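Local atomic coordinates of copper-sensitive operon repressor (CsoR) (Geobacillus thermodenitrificans, PDB entry 4M1P), a protein that probably represses a copper-responsive operon by binding DNA and releasing it when copper(I) occupies sites between its subunits. Residues Y48-D51 and I52-Q55; A61-R64 and Q65-M68. The protein carries 1 engineered substitution. All coordinates share one frame; numbering follows the deposited sequence.

Both contacts lie on the single helix 49-85, in series and without nesting or crossing. Helix 19-44 comes first along the chain and is followed by a short turn. Interaction 1 (48-51 with 52-55) then opens the long helix with its first turn, next to a copper(I) ion. Interaction 2 (61-64 with 65-68) continues the same helix, the two centres about 20 Å apart and the nearest atoms about 7 Å apart. Neither closes a loop, since each joins two adjoining four-residue segments of one helix through i to i+4 backbone bonds. Their side chains tie helix 49-85 to helix 19-44 of the same chain and to the second subunit.

Interaction 1. Residues Y48-D51 and I52-Q55; sequences YCID and ILVQ. With CU1 (copper (I) ion), chain B.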
loop_
_atom_site.group_PDB
_atom_site.type_symbol
_atom_site.label_atom_id
_atom_site.label_comp_id
_atom_site.label_asym_id
_atom_site.label_seq_id
_atom_site.Cartn_x
_atom_site.Cartn_y
_atom_site.Cartn_z
ATOM N N TYR A 48 13.268 -10.441 -19.663
ATOM C CA TYR A 48 12.553 -11.282 -18.706
ATOM C C TYR A 48 11.567 -10.482 -17.865
ATOM O O TYR A 48 11.915 -9.419 -17.339
ATOM C CB TYR A 48 13.556 -11.985 -17.792
ATOM C CG TYR A 48 12.996 -13.148 -16.992
ATOM C CD1 TYR A 48 13.352 -13.333 -15.660
ATOM C CD2 TYR A 48 12.126 -14.065 -17.570
ATOM C CE1 TYR A 48 12.866 -14.394 -14.931
ATOM C CE2 TYR A 48 11.629 -15.128 -16.843
ATOM C CZ TYR A 48 12.002 -15.286 -15.524
ATOM O OH TYR A 48 11.507 -16.346 -14.801
ATOM N N CYS A 49 10.344 -11.002 -17.740
ATOM C CA CYS A 49 9.273 -10.336 -16.996
ATOM C C CYS A 49 9.676 -9.947 -15.572
ATOM O O CYS A 49 9.249 -8.910 -15.069
ATOM C CB CYS A 49 8.018 -11.216 -16.933
ATOM S SG CYS A 49 7.318 -11.749 -18.521
ATOM N N ILE A 50 10.490 -10.781 -14.928
ATOM C CA ILE A 50 10.909 -10.529 -13.554
ATOM C C ILE A 50 11.805 -9.293 -13.484
ATOM O O ILE A 50 11.606 -8.419 -12.632
ATOM C CB ILE A 50 11.614 -11.755 -12.945
ATOM C CG1 ILE A 50 10.615 -12.891 -12.707
ATOM C CG2 ILE A 50 12.315 -11.388 -11.650
ATOM C CD1 ILE A 50 9.591 -12.614 -11.609
ATOM N N ASP A 51 12.783 -9.223 -14.384
ATOM C CA ASP A 51 13.666 -8.065 -14.476
ATOM C C ASP A 51 12.855 -6.783 -14.650
ATOM O O ASP A 51 13.127 -5.763 -14.012
ATOM C CB ASP A 51 14.627 -8.223 -15.651
ATOM C CG ASP A 51 15.561 -9.397 -15.483
ATOM O OD1 ASP A 51 15.792 -9.814 -14.330
ATOM O OD2 ASP A 51 16.082 -9.901 -16.501
ATOM N N ILE A 52 11.850 -6.846 -15.511
ATOM C CA ILE A 52 10.989 -5.699 -15.756
ATOM C C ILE A 52 10.214 -5.304 -14.495
ATOM O O ILE A 52 10.128 -4.123 -14.154
ATOM C CB ILE A 52 10.050 -5.974 -16.937
ATOM C CG1 ILE A 52 10.871 -6.012 -18.226
ATOM C CG2 ILE A 52 8.952 -4.934 -17.019
ATOM C CD1 ILE A 52 10.056 -6.157 -19.483
ATOM N N LEU A 53 9.678 -6.297 -13.791
ATOM C CA LEU A 53 8.906 -6.041 -12.578
ATOM C C LEU A 53 9.767 -5.394 -11.495
ATOM O O LEU A 53 9.324 -4.470 -10.806
ATOM C CB LEU A 53 8.259 -7.328 -12.070
ATOM C CG LEU A 53 7.091 -7.819 -12.924
ATOM C CD1 LEU A 53 6.791 -9.281 -12.642
ATOM C CD2 LEU A 53 5.862 -6.971 -12.669
ATOM N N VAL A 54 11.000 -5.867 -11.361
ATOM C CA VAL A 54 11.950 -5.248 -10.445
ATOM C C VAL A 54 12.089 -3.749 -10.743
ATOM O O VAL A 54 11.994 -2.923 -9.834
ATOM C CB VAL A 54 13.321 -5.943 -10.499
ATOM C CG1 VAL A 54 14.362 -5.144 -9.731
ATOM C CG2 VAL A 54 13.217 -7.348 -9.933
ATOM N N GLN A 55 12.276 -3.401 -12.015
ATOM C CA GLN A 55 12.397 -1.994 -12.397
ATOM C C GLN A 55 11.116 -1.221 -12.154
ATOM O O GLN A 55 11.160 -0.054 -11.770
ATOM C CB GLN A 55 12.826 -1.843 -13.854
ATOM C CG GLN A 55 14.313 -2.036 -14.040
ATOM C CD GLN A 55 15.119 -1.190 -13.077
ATOM O OE1 GLN A 55 15.016 0.040 -13.080
ATOM N NE2 GLN A 55 15.920 -1.843 -12.239
HETATM CU CU CU1 B . 7.137 -14.037 -18.059
#
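The ring of Tyr48, the residue whose O accepts the N-H of Ile52, has Ile50 N over one face, 3.9 Å above the ring plane and offset toward the rim. The ring stacks with His11 of the second subunit and meets the ring of His74 of that subunit nearly at right angles, while the hydroxyl is hydrogen-bonded to Glu94 of the same neighbour.

Tyr48 occupies the N-cap position, and its bond to Ile52, 3.2 Å from Tyr48 O to Ile52 N, is the first of four. The next joins Leu53 N to Cys49 O at 2.9 Å. Val54 N reaches Ile50 O at 2.9 Å, and Asp51 O takes the N-H of Gln55, completing the regular i to i+4 ladder that starts helix 49-85.

This first turn carries one ligand of the intersubunit copper(I) site. The SG of Cys49 stands beside its own backbone N (chi1 -57°) and binds the copper ion at 2.3 Å; His74 ND1 and Cys78 SG of the second subunit complete the three ligands, joining the two chains through the metal.

Apolar side chains flank the ladder. With CG anti to its carbonyl carbon, Leu53 lies back over the preceding turn, its CG over Cys49 O. Farther out, its CD1 meets Ile50 CD1 at 4.5 Å, a loose contact between branch ends. Val54 uses its CG2 branch instead, which lies over Ile50 O and alongside the CG2 branch of Ile50. Ile52 and Asp51 both pack on Met42 of helix 19-44, and the carboxylate of Asp51 has a long, weak ion pair with Arg47.

Interaction 2. Residues A61-R64 and Q65-M68; sequences AALR and QVGM
Leu63 and Val66 lie side by side and point the same way from the helix, with Leu63 CD2 and Val66 CG1 4.2 Å apart. Leu63 packs on Ile32 of helix 19-44 and on Ile59 of the second subunit, and Val66 leans on Leu29 of helix 19-44. The valine turns CG1 into the space between its backbone N and carbonyl carbon (chi1 70°), which brings this methyl back over the previous turn, near the carbonyl oxygens of Leu63 and Ala62.

Gln65 and Arg64 leave the helix in other directions. Gln65 CB rests near Ala62 O, and the extended chain beyond it carries OE1 to a weak hydrogen bond with Arg28. Met68 lays its CB by Arg64 O; its twice-bent chain meets Ala103 of a third subunit, whereas Arg64 packs on Gln60 of the second.

Beneath the side chains run four backbone bonds, Gln65 N to Ala61 O, Val66 N to Ala62 O, Gly67 N to Leu63 O at 2.8 Å, and Met68 N to Arg64 O at 2.8 Å. They are the i to i+4 bonds of an uninterrupted alpha helix, here the middle of the long central helix of the all-helical CsoR fold, packing on helix 19-44 and on two neighbouring subunits of the tetramer, with Leu63 touching both helix 19-44 and the second subunit.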
loop_
_atom_site.group_PDB
_atom_site.type_symbol
_atom_site.label_atom_id
_atom_site.label_comp_id
_atom_site.label_asym_id
_atom_site.label_seq_id
_atom_site.Cartn_x
_atom_site.Cartn_y
_atom_site.Cartn_z
ATOM N N ALA A 61 8.574 3.001 -6.195
ATOM C CA ALA A 61 9.310 3.450 -5.022
ATOM C C ALA A 61 9.762 4.901 -5.177
ATOM O O ALA A 61 9.581 5.712 -4.272
ATOM C CB ALA A 61 10.507 2.548 -4.774
ATOM N N ALA A 62 10.361 5.221 -6.319
ATOM C CA ALA A 62 10.844 6.576 -6.564
ATOM C C ALA A 62 9.694 7.585 -6.606
ATOM O O ALA A 62 9.876 8.747 -6.248
ATOM C CB ALA A 62 11.649 6.634 -7.848
ATOM N N LEU A 63 8.519 7.137 -7.047
ATOM C CA LEU A 63 7.344 7.996 -7.116
ATOM C C LEU A 63 6.757 8.297 -5.741
ATOM O O LEU A 63 6.342 9.428 -5.478
ATOM C CB LEU A 63 6.273 7.376 -8.005
ATOM C CG LEU A 63 6.343 7.772 -9.471
ATOM C CD1 LEU A 63 5.314 6.999 -10.251
ATOM C CD2 LEU A 63 6.117 9.264 -9.621
ATOM N N ARG A 64 6.705 7.282 -4.881
ATOM C CA ARG A 64 6.279 7.482 -3.500
ATOM C C ARG A 64 7.182 8.508 -2.825
ATOM O O ARG A 64 6.715 9.370 -2.075
ATOM C CB ARG A 64 6.320 6.171 -2.719
ATOM C CG ARG A 64 5.043 5.363 -2.787
ATOM C CD ARG A 64 5.075 4.187 -1.810
ATOM N NE ARG A 64 6.064 3.173 -2.177
ATOM C CZ ARG A 64 5.829 2.170 -3.022
ATOM N NH1 ARG A 64 4.638 2.051 -3.603
ATOM N NH2 ARG A 64 6.785 1.290 -3.297
ATOM N N GLN A 65 8.476 8.416 -3.112
ATOM C CA GLN A 65 9.466 9.300 -2.516
ATOM C C GLN A 65 9.212 10.748 -2.928
ATOM O O GLN A 65 9.061 11.623 -2.079
ATOM C CB GLN A 65 10.877 8.859 -2.914
ATOM C CG GLN A 65 11.989 9.382 -2.013
ATOM C CD GLN A 65 13.347 8.801 -2.373
ATOM O OE1 GLN A 65 14.388 9.406 -2.113
ATOM N NE2 GLN A 65 13.340 7.616 -2.977
ATOM N N VAL A 66 9.151 11.005 -4.228
ATOM C CA VAL A 66 8.918 12.369 -4.679
ATOM C C VAL A 66 7.523 12.862 -4.265
ATOM O O VAL A 66 7.349 14.028 -3.925
ATOM C CB VAL A 66 9.181 12.538 -6.200
ATOM C CG1 VAL A 66 8.116 11.838 -7.020
ATOM C CG2 VAL A 66 9.249 14.001 -6.566
ATOM N N GLY A 67 6.543 11.965 -4.255
ATOM C CA GLY A 67 5.194 12.319 -3.847
ATOM C C GLY A 67 5.102 12.728 -2.386
ATOM O O GLY A 67 4.476 13.740 -2.045
ATOM N N MET A 68 5.721 11.936 -1.517
ATOM C CA MET A 68 5.757 12.252 -0.096
ATOM C C MET A 68 6.466 13.582 0.123
ATOM O O MET A 68 6.049 14.389 0.954
ATOM C CB MET A 68 6.466 11.143 0.676
ATOM C CG MET A 68 6.491 11.332 2.189
ATOM S SD MET A 68 4.840 11.303 2.925
ATOM C CE MET A 68 4.177 9.826 2.158
#